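Local atomic coordinates of nitrosopumilus output domain-containing protein (Pyrococcus horikoshii, PDB entry 2P9X), a protein that is of unknown function but binds zinc ions and consists of a small all-helical Nitrosopumilus output domain. Residues A[6-11]-A[71-76]; A[47-52]-A[84-89]. All coordinates share one frame; numbering follows the deposited sequence.

Interaction 1: residues A[6-11]-A[71-76]; sequences DILTKT and SKLKGR
I7, L8 and T11 of helix 3-19 pack against L73 and R76 near the C-terminal end of helix 59-76, a helix-helix contact without hydrogen bonds between the two segments. The short axes run at 126° to each other and come no closer than 10.1 Å. L73 lies across I7, L8 and T11 of segment 6-11, crossing each at about a right angle: its CD2 meets L8 CD1 at 3.8 Å, while its CD1 lies 3.6 Å from T11 OG1. With chi1 at -59°, T11 OG1 sits beside its own backbone N and bonds I7 O at 2.6 Å, sharing this carbonyl with T11 N, which comes from the opposite face of its plane; T11 CG2 is thereby left to rest on K72 CB at 3.7 Å. K72 itself leads away to a salt bridge with E18, a residue seen to bind zinc. At the outer margin the R76 guanidinium has I7 over one face, I7 CG2 lying 3.9 Å from R76 NE. L8 and L73 also touch helix 86-97, which closes the inner side. The chemistry is therefore mainly apolar, with the threonine's polarity spent within its own helix and the charged groups kept to the margin.

Interaction 2: residues A[47-52]-A[84-89]; sequences QKFKEA and NSLEEL
Helix 46-57 meets the first turn of helix 86-97, the backbones coming nearest where Q47 CA and E87 CA lie 6.5 Å apart. S85 starts that turn as its N-cap, its OG accepting from E88 N at 3.1 Å with an N-H...O angle of 163°. From the turn L86 points into the interface. Its CD2 methyl approaches F49 CD2 obliquely at 3.5 Å, the two side chains crossing at about a right angle, and its CB lies 3.8 Å from K50 CD, where the lysine chain slides past in the opposite direction. F49 also touches L31 and L41, and L86 touches I69, so this pair belongs to the apolar interior shared by several helices. Farther out, E87 bends at chi2 (95°) and lays its carboxylate across K50: OE1 is 3.5 Å from K50 CD and makes a long salt bridge of 3.6 Å to K50 NZ, while OE2 lies against Q47 CB, also at 3.6 Å. The stronger partner of K50 NZ is E66, whose OE2 also accepts from L86 N and so ties the start of helix 86-97 to helix 59-76. With an alanine in place of K50, E66 and E87 would probably be left as neighbouring acids without the amine between them, and the flank of L86 would lose its aliphatic cover. E87 OE1 is buried by the contact and has no hydrogen-bond partner, which suggests that its pairing with the lysine is mainly electrostatic, in a mixed contact with an apolar inner side, F49 and L86, and a charged outer one.

Overall arrangement
Both contacts join helices within one family domain, on opposite sides of the chain's centre. Each is partly buried: L8, T11 and L73 in interaction 1 and F49 and L86 in interaction 2 are buried, while R76 and Q47 are exposed. Helix 59-76 contributes directly to interaction 1 and borders interaction 2 through E66 and I69; helix 86-97 contributes directly to interaction 2 and backs interaction 1. The two meet at L89, whose CD2 packs 3.3 Å from L73 CD2, making one continuous leucine-rich interior. Toward the surface they differ. In 6-11 with 71-76, K72 touches through its aliphatic base, and R76 lays its guanidinium against I7. In 47-52 with 84-89, K50 and E87 face each other in a long salt bridge, with E66 the stronger partner of the lysine.

Interaction 1: residues A[6-11]-A[71-76]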
loop_
_atom_site.group_PDB
_atom_site.type_symbol
_atom_site.label_atom_id
_atom_site.label_comp_id
_atom_site.label_asym_id
_atom_site.label_seq_id
_atom_site.Cartn_x
_atom_site.Cartn_y
_atom_site.Cartn_z
ATOM N N ASP A 6 -13.027 -3.746 -25.199
ATOM C CA ASP A 6 -11.954 -4.695 -25.479
ATOM C C ASP A 6 -10.593 -4.003 -25.427
ATOM O O ASP A 6 -9.675 -4.470 -24.754
ATOM C CB ASP A 6 -12.182 -5.330 -26.856
ATOM C CG ASP A 6 -11.071 -6.280 -27.259
ATOM O OD1 ASP A 6 -10.649 -7.093 -26.413
ATOM O OD2 ASP A 6 -10.636 -6.221 -28.425
ATOM N N ILE A 7 -10.470 -2.877 -26.119
ATOM C CA ILE A 7 -9.207 -2.146 -26.151
ATOM C C ILE A 7 -8.780 -1.627 -24.782
ATOM O O ILE A 7 -7.604 -1.716 -24.414
ATOM C CB ILE A 7 -9.276 -0.969 -27.140
ATOM C CG1 ILE A 7 -9.476 -1.506 -28.559
ATOM C CG2 ILE A 7 -7.995 -0.159 -27.074
ATOM C CD1 ILE A 7 -9.793 -0.427 -29.582
ATOM N N LEU A 8 -9.717 -1.088 -24.014
ATOM C CA LEU A 8 -9.343 -0.581 -22.697
ATOM C C LEU A 8 -8.931 -1.720 -21.770
ATOM O O LEU A 8 -7.911 -1.638 -21.093
ATOM C CB LEU A 8 -10.492 0.203 -22.058
ATOM C CG LEU A 8 -10.185 0.720 -20.647
ATOM C CD1 LEU A 8 -8.918 1.561 -20.673
ATOM C CD2 LEU A 8 -11.356 1.536 -20.124
ATOM N N THR A 9 -9.721 -2.786 -21.748
ATOM C CA THR A 9 -9.423 -3.916 -20.877
ATOM C C THR A 9 -8.082 -4.555 -21.201
ATOM O O THR A 9 -7.280 -4.798 -20.303
ATOM C CB THR A 9 -10.547 -4.978 -20.945
ATOM O OG1 THR A 9 -11.786 -4.370 -20.554
ATOM C CG2 THR A 9 -10.249 -6.141 -19.992
ATOM N N LYS A 10 -7.818 -4.805 -22.478
ATOM C CA LYS A 10 -6.547 -5.416 -22.857
ATOM C C LYS A 10 -5.370 -4.506 -22.534
ATOM O O LYS A 10 -4.326 -4.969 -22.074
ATOM C CB LYS A 10 -6.530 -5.761 -24.347
ATOM C CG LYS A 10 -5.305 -6.562 -24.772
ATOM C CD LYS A 10 -5.216 -7.874 -23.995
ATOM C CE LYS A 10 -3.974 -8.674 -24.370
ATOM N NZ LYS A 10 -4.322 -9.973 -25.011
ATOM N N THR A 11 -5.530 -3.208 -22.774
ATOM C CA THR A 11 -4.454 -2.265 -22.497
ATOM C C THR A 11 -4.118 -2.292 -21.013
ATOM O O THR A 11 -2.948 -2.264 -20.637
ATOM C CB THR A 11 -4.839 -0.835 -22.893
ATOM O OG1 THR A 11 -5.145 -0.799 -24.289
ATOM C CG2 THR A 11 -3.685 0.127 -22.614
ATOM N N SER A 71 -1.767 6.870 -19.926
ATOM C CA SER A 71 -0.589 6.992 -20.778
ATOM C C SER A 71 -0.509 5.856 -21.797
ATOM O O SER A 71 -0.191 6.082 -22.968
ATOM C CB SER A 71 0.679 7.003 -19.919
ATOM O OG SER A 71 0.776 8.203 -19.173
ATOM N N LYS A 72 -0.795 4.636 -21.353
ATOM C CA LYS A 72 -0.742 3.480 -22.243
ATOM C C LYS A 72 -1.846 3.501 -23.289
ATOM O O LYS A 72 -1.640 3.064 -24.422
ATOM C CB LYS A 72 -0.839 2.180 -21.440
ATOM C CG LYS A 72 0.404 1.836 -20.646
ATOM C CD LYS A 72 1.629 1.734 -21.535
ATOM C CE LYS A 72 2.890 1.567 -20.698
ATOM N NZ LYS A 72 4.022 1.038 -21.506
ATOM N N LEU A 73 -3.022 3.992 -22.915
ATOM C CA LEU A 73 -4.121 4.036 -23.869
ATOM C C LEU A 73 -3.869 5.083 -24.953
ATOM O O LEU A 73 -4.254 4.941 -26.106
ATOM C CB LEU A 73 -5.405 4.368 -23.108
ATOM C CG LEU A 73 -6.659 3.961 -23.882
ATOM C CD1 LEU A 73 -6.686 2.466 -24.214
ATOM C CD2 LEU A 73 -7.948 4.252 -23.115
ATOM N N LYS A 74 -3.226 6.187 -24.530
ATOM C CA LYS A 74 -2.859 7.210 -25.498
ATOM C C LYS A 74 -1.864 6.666 -26.526
ATOM O O LYS A 74 -1.891 6.997 -27.705
ATOM C CB LYS A 74 -2.252 8.389 -24.735
ATOM C CG LYS A 74 -3.330 9.302 -24.146
ATOM C CD LYS A 74 -2.750 10.398 -23.250
ATOM C CE LYS A 74 -3.839 11.156 -22.482
ATOM N NZ LYS A 74 -3.246 12.286 -21.767
ATOM N N GLY A 75 -0.939 5.822 -26.030
ATOM C CA GLY A 75 0.017 5.190 -26.931
ATOM C C GLY A 75 -0.659 4.150 -27.827
ATOM O O GLY A 75 -0.184 3.817 -28.905
ATOM N N ARG A 76 -1.787 3.627 -27.358
ATOM C CA ARG A 76 -2.534 2.630 -28.120
ATOM C C ARG A 76 -3.452 3.261 -29.181
ATOM O O ARG A 76 -3.637 2.733 -30.268
ATOM C CB ARG A 76 -3.373 1.810 -27.139
ATOM C CG ARG A 76 -3.599 0.376 -27.612
ATOM C CD ARG A 76 -4.103 0.327 -29.056
ATOM N NE ARG A 76 -4.844 -0.913 -29.306
ATOM C CZ ARG A 76 -5.546 -0.979 -30.453
ATOM N NH1 ARG A 76 -5.535 0.038 -31.296
ATOM N NH2 ARG A 76 -6.251 -2.080 -30.741
#

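Interaction 2: residues A[47-52]-A[84-89]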
loop_
_atom_site.group_PDB
_atom_site.type_symbol
_atom_site.label_atom_id
_atom_site.label_comp_id
_atom_site.label_asym_id
_atom_site.label_seq_id
_atom_site.Cartn_x
_atom_site.Cartn_y
_atom_site.Cartn_z
ATOM N N GLN A 47 -15.426 4.657 -12.076
ATOM C CA GLN A 47 -15.380 5.189 -10.721
ATOM C C GLN A 47 -15.281 4.055 -9.696
ATOM O O GLN A 47 -14.507 4.140 -8.741
ATOM C CB GLN A 47 -16.617 6.052 -10.434
ATOM C CG GLN A 47 -16.704 6.517 -8.983
ATOM C CD GLN A 47 -17.843 7.494 -8.731
ATOM O OE1 GLN A 47 -18.178 7.784 -7.581
ATOM N NE2 GLN A 47 -18.434 8.015 -9.801
ATOM N N LYS A 48 -16.056 2.994 -9.899
ATOM C CA LYS A 48 -16.036 1.858 -8.979
ATOM C C LYS A 48 -14.689 1.138 -9.058
ATOM O O LYS A 48 -14.161 0.675 -8.047
ATOM C CB LYS A 48 -17.172 0.887 -9.309
ATOM C CG LYS A 48 -17.331 -0.246 -8.306
ATOM C CD LYS A 48 -18.622 -1.021 -8.525
ATOM C CE LYS A 48 -19.841 -0.134 -8.317
ATOM N NZ LYS A 48 -19.870 0.469 -6.954
ATOM N N PHE A 49 -14.135 1.050 -10.264
ATOM C CA PHE A 49 -12.846 0.395 -10.455
ATOM C C PHE A 49 -11.778 1.190 -9.700
ATOM O O PHE A 49 -10.947 0.617 -8.987
ATOM C CB PHE A 49 -12.514 0.318 -11.956
ATOM C CG PHE A 49 -11.138 -0.220 -12.256
ATOM C CD1 PHE A 49 -10.924 -1.590 -12.368
ATOM C CD2 PHE A 49 -10.057 0.640 -12.416
ATOM C CE1 PHE A 49 -9.652 -2.097 -12.636
ATOM C CE2 PHE A 49 -8.775 0.145 -12.687
ATOM C CZ PHE A 49 -8.575 -1.226 -12.795
ATOM N N LYS A 50 -11.804 2.513 -9.846
ATOM C CA LYS A 50 -10.835 3.358 -9.161
ATOM C C LYS A 50 -10.966 3.192 -7.653
ATOM O O LYS A 50 -9.966 3.071 -6.943
ATOM C CB LYS A 50 -11.041 4.824 -9.551
ATOM C CG LYS A 50 -10.383 5.177 -10.875
ATOM C CD LYS A 50 -10.679 6.613 -11.298
ATOM C CE LYS A 50 -10.656 7.571 -10.123
ATOM N NZ LYS A 50 -10.139 8.916 -10.510
ATOM N N GLU A 51 -12.204 3.177 -7.171
ATOM C CA GLU A 51 -12.470 3.012 -5.748
ATOM C C GLU A 51 -11.901 1.677 -5.265
ATOM O O GLU A 51 -11.285 1.611 -4.203
ATOM C CB GLU A 51 -13.982 3.047 -5.485
ATOM C CG GLU A 51 -14.370 2.759 -4.040
ATOM C CD GLU A 51 -15.876 2.621 -3.842
ATOM O OE1 GLU A 51 -16.629 2.759 -4.831
ATOM O OE2 GLU A 51 -16.302 2.370 -2.694
ATOM N N ALA A 52 -12.104 0.624 -6.055
ATOM C CA ALA A 52 -11.619 -0.708 -5.696
ATOM C C ALA A 52 -10.101 -0.779 -5.604
ATOM O O ALA A 52 -9.564 -1.388 -4.689
ATOM C CB ALA A 52 -12.124 -1.748 -6.701
ATOM N N ASN A 84 -7.855 13.146 -18.206
ATOM C CA ASN A 84 -6.969 13.230 -17.041
ATOM C C ASN A 84 -7.446 12.287 -15.927
ATOM O O ASN A 84 -6.889 12.205 -14.838
ATOM C CB ASN A 84 -7.013 14.670 -16.528
ATOM C CG ASN A 84 -6.609 15.613 -17.631
ATOM O OD1 ASN A 84 -5.509 15.547 -18.165
ATOM N ND2 ASN A 84 -7.490 16.595 -17.894
ATOM N N SER A 85 -8.523 11.554 -16.198
ATOM C CA SER A 85 -9.075 10.602 -15.240
ATOM C C SER A 85 -9.603 9.397 -16.012
ATOM O O SER A 85 -9.893 9.496 -17.205
ATOM C CB SER A 85 -10.225 11.227 -14.448
ATOM O OG SER A 85 -11.365 11.406 -15.269
ATOM N N LEU A 86 -9.737 8.264 -15.335
ATOM C CA LEU A 86 -10.236 7.067 -15.993
ATOM C C LEU A 86 -11.666 7.289 -16.502
ATOM O O LEU A 86 -12.032 6.781 -17.562
ATOM C CB LEU A 86 -10.190 5.874 -15.030
ATOM C CG LEU A 86 -10.518 4.499 -15.611
ATOM C CD1 LEU A 86 -9.490 4.118 -16.673
ATOM C CD2 LEU A 86 -10.516 3.474 -14.491
ATOM N N GLU A 87 -12.466 8.050 -15.752
ATOM C CA GLU A 87 -13.844 8.327 -16.160
ATOM C C GLU A 87 -13.858 9.086 -17.477
ATOM O O GLU A 87 -14.635 8.766 -18.381
ATOM C CB GLU A 87 -14.587 9.146 -15.098
ATOM C CG GLU A 87 -14.897 8.375 -13.836
ATOM C CD GLU A 87 -13.856 8.580 -12.758
ATOM O OE1 GLU A 87 -12.671 8.783 -13.095
ATOM O OE2 GLU A 87 -14.228 8.529 -11.570
ATOM N N GLU A 88 -13.003 10.098 -17.582
ATOM C CA GLU A 88 -12.917 10.879 -18.811
ATOM C C GLU A 88 -12.379 10.008 -19.940
ATOM O O GLU A 88 -12.771 10.165 -21.098
ATOM C CB GLU A 88 -11.997 12.084 -18.624
ATOM C CG GLU A 88 -12.554 13.152 -17.708
ATOM C CD GLU A 88 -11.592 14.308 -17.502
ATOM O OE1 GLU A 88 -10.479 14.280 -18.075
ATOM O OE2 GLU A 88 -11.952 15.245 -16.761
ATOM N N LEU A 89 -11.475 9.089 -19.599
ATOM C CA LEU A 89 -10.880 8.202 -20.595
ATOM C C LEU A 89 -11.934 7.289 -21.214
ATOM O O LEU A 89 -11.952 7.081 -22.430
ATOM C CB LEU A 89 -9.771 7.355 -19.959
ATOM C CG LEU A 89 -8.972 6.458 -20.910
ATOM C CD1 LEU A 89 -8.132 7.319 -21.851
ATOM C CD2 LEU A 89 -8.081 5.515 -20.107
#